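Local structure of succinylglutamate desuccinylase/aspartoacylase (Shewanella frigidimarina, 3LWU) at residues 157-162 / 178-183; 319-324 / 370-375; 336-341 / 376-381. The protein binds zinc and is probably a hydrolase of the succinylglutamate desuccinylase/aspartoacylase family, acting on ester bonds. One frame throughout, in Å; residues are numbered along the deposited sequence.

Following the chain from its N terminus, contact 1 comes first: 157-162 meets 178-183 across a 15-residue connection, so that the ends of two successive helices of the catalytic domain close on each other. Contacts 2 and 3 come later and form a separate unit, on the opposite side of the chain's centre and about 41 and 40 Å from contact 1, centre to centre. Their segments alternate along the chain, 319-324, 336-341, 370-375, 376-381, so the two loops cross. Contact 2 adds strand 371-372 to the edge of a small antiparallel sheet; contact 3 packs that sheet against strand 377-382. Their centres lie only about 7 Å apart, and strands 319-323 and 336-341 are neighbours in the sheet.

Contact 1. Residues 157-162 / 178-183; sequences TCQARL and LQAMAH
C158 and Q179 carry this helix-helix contact, in which the C-terminal part of helix 143-160 rests on that of helix 170-182 within the zinc-binding succinylglutamate desuccinylase/aspartoacylase-type catalytic domain. The apolar part centres on one sulfur. SG of C158 lies along the whole side chain of Q179, from CB to the amide, nearest at CG (3.7 Å), while Q159 CG reaches A180 CB at 4.3 Å. The CA atoms of C158 and A180 are 5.9 Å apart, a close approach consistent with the small A180.

No hydrogen bond crosses between the segments; polar bonding instead fixes the surface that the sulfur meets. With CG anti to the backbone N (chi1 -175°) and the chain extended beyond it, Q179 places its amide between two partners: OE1 accepts from F125 N, and NE2 donates to H183 NE2 at 3.2 Å. That bond is nearly straight (167°), lies in the amide plane and is tilted about 30° from the H183 ring plane. An alanine here would remove the chain against which the sulfur packs and is likely to leave F125 N without its acceptor and the H183 ring, lacking its amide donor, less firmly held.

C158 SG meets that ring at its edge, 4.0 Å from H183 CD2.

Contact 2. Residues 319-324 / 370-375; sequences GLIEYC and ASVLQG
I321 and V372 meet at about a right angle where the short strand 371-372 forms one edge of a four-stranded antiparallel sheet, paired with strand 319-323. CG1 of I321 touches CG2 of V372 at 3.7 Å. It gets there because it stands anti to its own carbonyl carbon (chi1 -56°), which leaves CG2 to lie over one face of the Y323 ring, toward the rim. The same tyrosine reaches across to the valine from another direction: its OH lies 4.1 Å from V372 CG1, and that hydroxyl is tethered by a hydrogen bond to the carbonyl of S369. H366 stacks on the Y323 ring, and L378 touches I321, Y323 and V372, so the three side chains belong to one apolar cluster.

On the face bearing L320 and S371, CD2 of the leucine rests on CB of the serine at 3.6 Å. The main chain here is also bonded to another copy of the protein: K103 NZ of the third subunit donates to S371 O, and E267 of the same subunit accepts from A370 N.

The backbones hold these side chains in register. G319 and V372 form a hydrogen-bonded pair, L320 and S371 a non-hydrogen-bonded one. V372 N meets G319 O almost head-on, whereas G319 N approaches V372 O from above the carbonyl plane. A370 CB lies 3.6 Å from I321 O. Past the L320-S371 pair, I321 N donates to A370 O at 2.7 Å.

Contact 3. Residues 336-341 / 376-381; sequences PLVNIL and TELYKV
L337 sits squarely on the ring of Y379: its CD1 is 3.8 Å from the ring centroid and 11° off the normal, a CH-pi contact over the middle of one face. CG of L337 stands over the rim on the same face, 3.5 Å from Y379 CD1. V338 takes the edge, with CG1 in the ring plane and 3.7 Å from Y379 CE1, while its CG2 crosses to L378 CD1 at 4.0 Å. Consecutive residues of one segment thus meet the same tyrosine at its face and at its edge. A looser contact, 4.4 Å between L337 CD1 and V381 CG1, extends the apolar patch along strand 377-382.

What positions these groups lies one shell out. A chi1 of -175° swings the L337 isobutyl group away from its own backbone N and out over the ring; F313 touches L337 as well. The Y379 hydroxyl is anchored on A325 O, and the H366 ring meets the tyrosine with the planes inclined at about 55°.

No hydrogen bond links the two segments. Each instead carries a classic beta bulge, L337 and V338 opposite I355, L378 and Y379 opposite F313, which turns two successive side chains toward the other segment. Strand 336-341 belongs to the four-stranded antiparallel sheet, whereas 377-382 pairs with 310-314 and 362-366, so side chains from two different sheets interlock, consistent with the face-to-face packing of a beta sandwich-like core.

Contact 1. Residues 157-162 / 178-183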
loop_
_atom_site.group_PDB
_atom_site.type_symbol
_atom_site.label_atom_id
_atom_site.label_comp_id
_atom_site.label_asym_id
_atom_site.label_seq_id
_atom_site.Cartn_x
_atom_site.Cartn_y
_atom_site.Cartn_z
ATOM N N THR A 157 -9.457 -20.191 28.558
ATOM C CA THR A 157 -8.032 -20.061 28.256
ATOM C C THR A 157 -7.849 -19.145 27.049
ATOM O O THR A 157 -6.852 -18.425 26.918
ATOM C CB THR A 157 -7.368 -21.425 27.973
ATOM O OG1 THR A 157 -8.118 -22.101 26.965
ATOM C CG2 THR A 157 -7.280 -22.304 29.258
ATOM N N CYS A 158 -8.837 -19.170 26.168
ATOM C CA CYS A 158 -8.883 -18.233 25.067
ATOM C C CYS A 158 -9.068 -16.781 25.536
ATOM O O CYS A 158 -8.326 -15.871 25.132
ATOM C CB CYS A 158 -10.043 -18.629 24.176
ATOM S SG CYS A 158 -9.680 -18.547 22.549
ATOM N N GLN A 159 -10.087 -16.567 26.363
ATOM C CA GLN A 159 -10.336 -15.260 26.992
ATOM C C GLN A 159 -9.146 -14.747 27.814
ATOM O O GLN A 159 -8.879 -13.538 27.831
ATOM C CB GLN A 159 -11.586 -15.316 27.868
ATOM C CG GLN A 159 -12.874 -15.296 27.049
ATOM C CD GLN A 159 -14.113 -15.748 27.820
ATOM O OE1 GLN A 159 -14.032 -16.344 28.901
ATOM N NE2 GLN A 159 -15.275 -15.478 27.240
ATOM N N ALA A 160 -8.423 -15.659 28.459
ATOM C CA ALA A 160 -7.251 -15.302 29.252
ATOM C C ALA A 160 -6.159 -14.643 28.408
ATOM O O ALA A 160 -5.411 -13.825 28.912
ATOM C CB ALA A 160 -6.668 -16.566 30.015
ATOM N N ARG A 161 -6.063 -14.993 27.126
ATOM C CA ARG A 161 -5.059 -14.387 26.248
ATOM C C ARG A 161 -5.271 -12.872 26.140
ATOM O O ARG A 161 -4.333 -12.127 25.834
ATOM C CB ARG A 161 -5.050 -15.023 24.845
ATOM C CG ARG A 161 -4.468 -16.447 24.726
ATOM C CD ARG A 161 -2.929 -16.497 24.689
ATOM N NE ARG A 161 -2.373 -15.795 23.518
ATOM C CZ ARG A 161 -1.152 -15.248 23.446
ATOM N NH1 ARG A 161 -0.329 -15.292 24.493
ATOM N NH2 ARG A 161 -0.754 -14.618 22.318
ATOM N N LEU A 162 -6.494 -12.410 26.392
ATOM C CA LEU A 162 -6.800 -10.984 26.272
ATOM C C LEU A 162 -6.208 -10.088 27.363
ATOM O O LEU A 162 -6.257 -8.867 27.243
ATOM C CB LEU A 162 -8.313 -10.756 26.206
ATOM C CG LEU A 162 -9.044 -11.285 24.978
ATOM C CD1 LEU A 162 -10.572 -11.088 25.115
ATOM C CD2 LEU A 162 -8.535 -10.582 23.735
ATOM N N LEU A 178 -12.963 -13.822 18.252
ATOM C CA LEU A 178 -13.791 -14.671 17.392
ATOM C C LEU A 178 -13.804 -16.120 17.877
ATOM O O LEU A 178 -14.838 -16.780 17.852
ATOM C CB LEU A 178 -13.320 -14.615 15.949
ATOM C CG LEU A 178 -13.380 -13.210 15.294
ATOM C CD1 LEU A 178 -12.844 -13.275 13.868
ATOM C CD2 LEU A 178 -14.780 -12.560 15.319
ATOM N N GLN A 179 -12.645 -16.603 18.309
ATOM C CA GLN A 179 -12.442 -17.984 18.665
ATOM C C GLN A 179 -13.222 -18.305 19.945
ATOM O O GLN A 179 -13.784 -19.427 20.086
ATOM C CB GLN A 179 -10.931 -18.239 18.841
ATOM C CG GLN A 179 -10.523 -19.682 19.110
ATOM C CD GLN A 179 -8.994 -19.914 19.088
ATOM O OE1 GLN A 179 -8.225 -19.145 18.499
ATOM N NE2 GLN A 179 -8.564 -21.000 19.712
ATOM N N ALA A 180 -13.248 -17.341 20.873
ATOM C CA ALA A 180 -13.988 -17.484 22.140
ATOM C C ALA A 180 -15.450 -17.783 21.865
ATOM O O ALA A 180 -16.038 -18.629 22.527
ATOM C CB ALA A 180 -13.878 -16.233 22.985
HETATM N N MSE A 181 -16.033 -17.112 20.863
HETATM C CA MSE A 181 -17.410 -17.426 20.446
HETATM C C MSE A 181 -17.500 -18.781 19.723
HETATM O O MSE A 181 -18.411 -19.573 19.997
HETATM C CB MSE A 181 -17.975 -16.326 19.560
HETATM C CG MSE A 181 -18.288 -15.043 20.291
HETATM SE SE MSE A 181 -19.041 -13.694 19.053
HETATM C CE MSE A 181 -17.413 -13.370 18.035
ATOM N N ALA A 182 -16.553 -19.061 18.826
ATOM C CA ALA A 182 -16.576 -20.309 18.046
ATOM C C ALA A 182 -16.518 -21.531 18.961
ATOM O O ALA A 182 -17.183 -22.548 18.723
ATOM C CB ALA A 182 -15.418 -20.339 17.025
ATOM N N HIS A 183 -15.744 -21.419 20.035
ATOM C CA HIS A 183 -15.577 -22.522 20.989
ATOM C C HIS A 183 -16.888 -22.925 21.700
ATOM O O HIS A 183 -16.998 -24.042 22.167
ATOM C CB HIS A 183 -14.503 -22.192 22.034
ATOM C CG HIS A 183 -13.100 -22.484 21.594
ATOM N ND1 HIS A 183 -12.745 -23.638 20.933
ATOM C CD2 HIS A 183 -11.949 -21.773 21.750
ATOM C CE1 HIS A 183 -11.444 -23.616 20.677
ATOM N NE2 HIS A 183 -10.933 -22.504 21.181
#

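Contact 2. Residues 319-324 / 370-375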
loop_
_atom_site.group_PDB
_atom_site.type_symbol
_atom_site.label_atom_id
_atom_site.label_comp_id
_atom_site.label_asym_id
_atom_site.label_seq_id
_atom_site.Cartn_x
_atom_site.Cartn_y
_atom_site.Cartn_z
ATOM N N GLY A 319 5.863 -12.331 -16.372
ATOM C CA GLY A 319 5.284 -11.785 -17.589
ATOM C C GLY A 319 3.828 -11.385 -17.428
ATOM O O GLY A 319 3.346 -11.190 -16.323
ATOM N N LEU A 320 3.137 -11.230 -18.545
ATOM C CA LEU A 320 1.711 -10.968 -18.549
ATOM C C LEU A 320 0.988 -12.277 -18.850
ATOM O O LEU A 320 1.420 -13.038 -19.712
ATOM C CB LEU A 320 1.398 -9.908 -19.592
ATOM C CG LEU A 320 2.092 -8.581 -19.365
ATOM C CD1 LEU A 320 1.706 -7.522 -20.454
ATOM C CD2 LEU A 320 1.765 -8.094 -17.948
ATOM N N ILE A 321 -0.093 -12.535 -18.114
ATOM C CA ILE A 321 -0.720 -13.811 -18.062
ATOM C C ILE A 321 -2.161 -13.853 -18.568
ATOM O O ILE A 321 -3.028 -13.085 -18.118
ATOM C CB ILE A 321 -0.738 -14.334 -16.622
ATOM C CG1 ILE A 321 0.682 -14.358 -16.060
ATOM C CG2 ILE A 321 -1.340 -15.784 -16.582
ATOM C CD1 ILE A 321 1.582 -15.345 -16.785
ATOM N N GLU A 322 -2.381 -14.786 -19.500
ATOM C CA GLU A 322 -3.725 -15.194 -19.869
ATOM C C GLU A 322 -4.048 -16.544 -19.220
ATOM O O GLU A 322 -3.327 -17.529 -19.373
ATOM C CB GLU A 322 -3.934 -15.254 -21.393
ATOM C CG GLU A 322 -5.415 -15.513 -21.755
ATOM C CD GLU A 322 -5.774 -15.192 -23.200
ATOM O OE1 GLU A 322 -4.998 -14.513 -23.898
ATOM O OE2 GLU A 322 -6.849 -15.634 -23.633
ATOM N N TYR A 323 -5.132 -16.551 -18.445
ATOM C CA TYR A 323 -5.551 -17.713 -17.672
ATOM C C TYR A 323 -6.448 -18.552 -18.562
ATOM O O TYR A 323 -7.589 -18.215 -18.735
ATOM C CB TYR A 323 -6.255 -17.279 -16.360
ATOM C CG TYR A 323 -5.290 -16.539 -15.443
ATOM C CD1 TYR A 323 -4.404 -17.222 -14.639
ATOM C CD2 TYR A 323 -5.240 -15.149 -15.428
ATOM C CE1 TYR A 323 -3.496 -16.557 -13.836
ATOM C CE2 TYR A 323 -4.341 -14.486 -14.653
ATOM C CZ TYR A 323 -3.466 -15.185 -13.860
ATOM O OH TYR A 323 -2.541 -14.502 -13.098
ATOM N N CYS A 324 -5.912 -19.597 -19.179
ATOM C CA CYS A 324 -6.676 -20.417 -20.110
ATOM C C CYS A 324 -7.545 -21.433 -19.414
ATOM O O CYS A 324 -8.621 -21.731 -19.876
ATOM C CB CYS A 324 -5.740 -21.187 -21.051
ATOM S SG CYS A 324 -4.701 -20.115 -21.944
ATOM N N ALA A 370 -3.081 -9.949 -13.861
ATOM C CA ALA A 370 -2.542 -10.503 -15.078
ATOM C C ALA A 370 -1.070 -10.180 -15.231
ATOM O O ALA A 370 -0.504 -10.565 -16.240
ATOM C CB ALA A 370 -3.301 -9.993 -16.277
ATOM N N SER A 371 -0.438 -9.500 -14.270
ATOM C CA SER A 371 1.032 -9.317 -14.310
ATOM C C SER A 371 1.692 -9.991 -13.127
ATOM O O SER A 371 1.319 -9.758 -11.973
ATOM C CB SER A 371 1.421 -7.844 -14.342
ATOM O OG SER A 371 0.598 -7.088 -13.510
ATOM N N VAL A 372 2.676 -10.832 -13.408
ATOM C CA VAL A 372 3.319 -11.617 -12.364
ATOM C C VAL A 372 4.844 -11.552 -12.408
ATOM O O VAL A 372 5.449 -11.222 -13.414
ATOM C CB VAL A 372 2.837 -13.076 -12.430
ATOM C CG1 VAL A 372 1.310 -13.115 -12.457
ATOM C CG2 VAL A 372 3.477 -13.870 -13.634
ATOM N N LEU A 373 5.455 -11.905 -11.291
ATOM C CA LEU A 373 6.882 -12.032 -11.196
ATOM C C LEU A 373 7.218 -13.506 -11.312
ATOM O O LEU A 373 6.341 -14.391 -11.230
ATOM C CB LEU A 373 7.359 -11.471 -9.855
ATOM C CG LEU A 373 7.153 -9.992 -9.482
ATOM C CD1 LEU A 373 5.713 -9.617 -9.219
ATOM C CD2 LEU A 373 8.027 -9.655 -8.239
ATOM N N GLN A 374 8.500 -13.801 -11.467
ATOM C CA GLN A 374 8.955 -15.140 -11.264
ATOM C C GLN A 374 8.643 -15.527 -9.818
ATOM O O GLN A 374 8.941 -14.787 -8.853
ATOM C CB GLN A 374 10.435 -15.265 -11.586
ATOM C CG GLN A 374 10.937 -16.708 -11.537
ATOM C CD GLN A 374 12.365 -16.858 -11.951
ATOM O OE1 GLN A 374 13.174 -15.973 -11.749
ATOM N NE2 GLN A 374 12.699 -18.009 -12.500
ATOM N N GLY A 375 8.006 -16.686 -9.672
ATOM C CA GLY A 375 7.504 -17.167 -8.393
ATOM C C GLY A 375 6.103 -16.736 -7.950
ATOM O O GLY A 375 5.598 -17.272 -6.978
#

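Contact 3. Residues 336-341 / 376-381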
loop_
_atom_site.group_PDB
_atom_site.type_symbol
_atom_site.label_atom_id
_atom_site.label_comp_id
_atom_site.label_asym_id
_atom_site.label_seq_id
_atom_site.Cartn_x
_atom_site.Cartn_y
_atom_site.Cartn_z
ATOM N N PRO A 336 -3.344 -26.399 -22.019
ATOM C CA PRO A 336 -2.723 -25.202 -21.460
ATOM C C PRO A 336 -3.381 -24.696 -20.166
ATOM O O PRO A 336 -4.602 -24.647 -20.036
ATOM C CB PRO A 336 -2.842 -24.167 -22.604
ATOM C CG PRO A 336 -4.074 -24.537 -23.332
ATOM C CD PRO A 336 -4.058 -26.104 -23.280
ATOM N N LEU A 337 -2.547 -24.396 -19.194
ATOM C CA LEU A 337 -2.967 -23.775 -17.968
ATOM C C LEU A 337 -2.969 -22.247 -18.140
ATOM O O LEU A 337 -3.973 -21.602 -17.899
ATOM C CB LEU A 337 -2.009 -24.160 -16.845
ATOM C CG LEU A 337 -2.385 -23.688 -15.451
ATOM C CD1 LEU A 337 -3.495 -24.616 -14.852
ATOM C CD2 LEU A 337 -1.111 -23.672 -14.573
ATOM N N VAL A 338 -1.823 -21.693 -18.537
ATOM C CA VAL A 338 -1.709 -20.258 -18.883
ATOM C C VAL A 338 -0.914 -20.071 -20.174
ATOM O O VAL A 338 -0.174 -20.973 -20.603
ATOM C CB VAL A 338 -0.994 -19.440 -17.792
ATOM C CG1 VAL A 338 -1.717 -19.565 -16.481
ATOM C CG2 VAL A 338 0.458 -19.818 -17.673
ATOM N N ASN A 339 -1.097 -18.920 -20.805
ATOM C CA ASN A 339 -0.142 -18.409 -21.770
ATOM C C ASN A 339 0.581 -17.227 -21.140
ATOM O O ASN A 339 -0.030 -16.396 -20.497
ATOM C CB ASN A 339 -0.846 -18.016 -23.065
ATOM C CG ASN A 339 -1.617 -19.192 -23.687
ATOM O OD1 ASN A 339 -1.090 -20.277 -23.777
ATOM N ND2 ASN A 339 -2.846 -18.964 -24.114
ATOM N N ILE A 340 1.888 -17.161 -21.310
ATOM C CA ILE A 340 2.660 -16.013 -20.864
ATOM C C ILE A 340 3.050 -15.169 -22.060
ATOM O O ILE A 340 3.653 -15.664 -23.005
ATOM C CB ILE A 340 3.941 -16.468 -20.151
ATOM C CG1 ILE A 340 3.607 -17.484 -19.047
ATOM C CG2 ILE A 340 4.686 -15.268 -19.581
ATOM C CD1 ILE A 340 4.843 -17.943 -18.240
ATOM N N LEU A 341 2.688 -13.898 -22.003
ATOM C CA LEU A 341 3.060 -12.916 -22.999
ATOM C C LEU A 341 4.260 -12.134 -22.471
ATOM O O LEU A 341 4.218 -11.596 -21.361
ATOM C CB LEU A 341 1.888 -11.963 -23.264
ATOM C CG LEU A 341 2.135 -10.727 -24.168
ATOM C CD1 LEU A 341 2.485 -11.188 -25.558
ATOM C CD2 LEU A 341 0.909 -9.753 -24.194
ATOM N N THR A 376 5.450 -15.765 -8.607
ATOM C CA THR A 376 4.105 -15.424 -8.199
ATOM C C THR A 376 3.233 -16.711 -8.319
ATOM O O THR A 376 3.420 -17.492 -9.246
ATOM C CB THR A 376 3.522 -14.265 -9.042
ATOM O OG1 THR A 376 4.395 -13.125 -8.964
ATOM C CG2 THR A 376 2.144 -13.872 -8.542
ATOM N N GLU A 377 2.341 -16.953 -7.352
ATOM C CA GLU A 377 1.382 -18.063 -7.421
ATOM C C GLU A 377 0.426 -17.846 -8.587
ATOM O O GLU A 377 -0.151 -16.785 -8.664
ATOM C CB GLU A 377 0.556 -18.113 -6.146
ATOM C CG GLU A 377 -0.506 -19.238 -6.099
ATOM C CD GLU A 377 -1.824 -18.763 -5.452
ATOM O OE1 GLU A 377 -2.567 -17.878 -6.045
ATOM O OE2 GLU A 377 -2.103 -19.258 -4.361
ATOM N N LEU A 378 0.319 -18.792 -9.520
ATOM C CA LEU A 378 -0.557 -18.620 -10.686
ATOM C C LEU A 378 -1.870 -19.310 -10.418
ATOM O O LEU A 378 -2.909 -18.698 -10.560
ATOM C CB LEU A 378 0.059 -19.141 -11.996
ATOM C CG LEU A 378 1.166 -18.332 -12.661
ATOM C CD1 LEU A 378 1.666 -19.018 -13.925
ATOM C CD2 LEU A 378 0.726 -16.917 -12.921
ATOM N N TYR A 379 -1.797 -20.596 -10.071
ATOM C CA TYR A 379 -2.946 -21.414 -9.740
ATOM C C TYR A 379 -2.697 -22.294 -8.519
ATOM O O TYR A 379 -1.554 -22.662 -8.188
ATOM C CB TYR A 379 -3.292 -22.406 -10.865
ATOM C CG TYR A 379 -4.128 -21.923 -12.034
ATOM C CD1 TYR A 379 -3.530 -21.281 -13.131
ATOM C CD2 TYR A 379 -5.499 -22.219 -12.118
ATOM C CE1 TYR A 379 -4.283 -20.877 -14.225
ATOM C CE2 TYR A 379 -6.268 -21.796 -13.218
ATOM C CZ TYR A 379 -5.647 -21.130 -14.274
ATOM O OH TYR A 379 -6.354 -20.738 -15.401
ATOM N N LYS A 380 -3.798 -22.719 -7.915
ATOM C CA LYS A 380 -3.802 -23.920 -7.081
ATOM C C LYS A 380 -4.672 -24.955 -7.764
ATOM O O LYS A 380 -5.785 -24.628 -8.218
ATOM C CB LYS A 380 -4.328 -23.639 -5.694
ATOM C CG LYS A 380 -3.464 -22.741 -4.818
ATOM C CD LYS A 380 -3.696 -23.227 -3.431
ATOM C CE LYS A 380 -3.553 -22.252 -2.327
ATOM N NZ LYS A 380 -3.946 -23.114 -1.145
ATOM N N VAL A 381 -4.164 -26.180 -7.860
ATOM C CA VAL A 381 -4.825 -27.228 -8.576
ATOM C C VAL A 381 -4.887 -28.508 -7.707
ATOM O O VAL A 381 -3.975 -28.797 -6.933
ATOM C CB VAL A 381 -4.108 -27.529 -9.914
ATOM C CG1 VAL A 381 -3.935 -26.232 -10.771
ATOM C CG2 VAL A 381 -2.773 -28.245 -9.668
#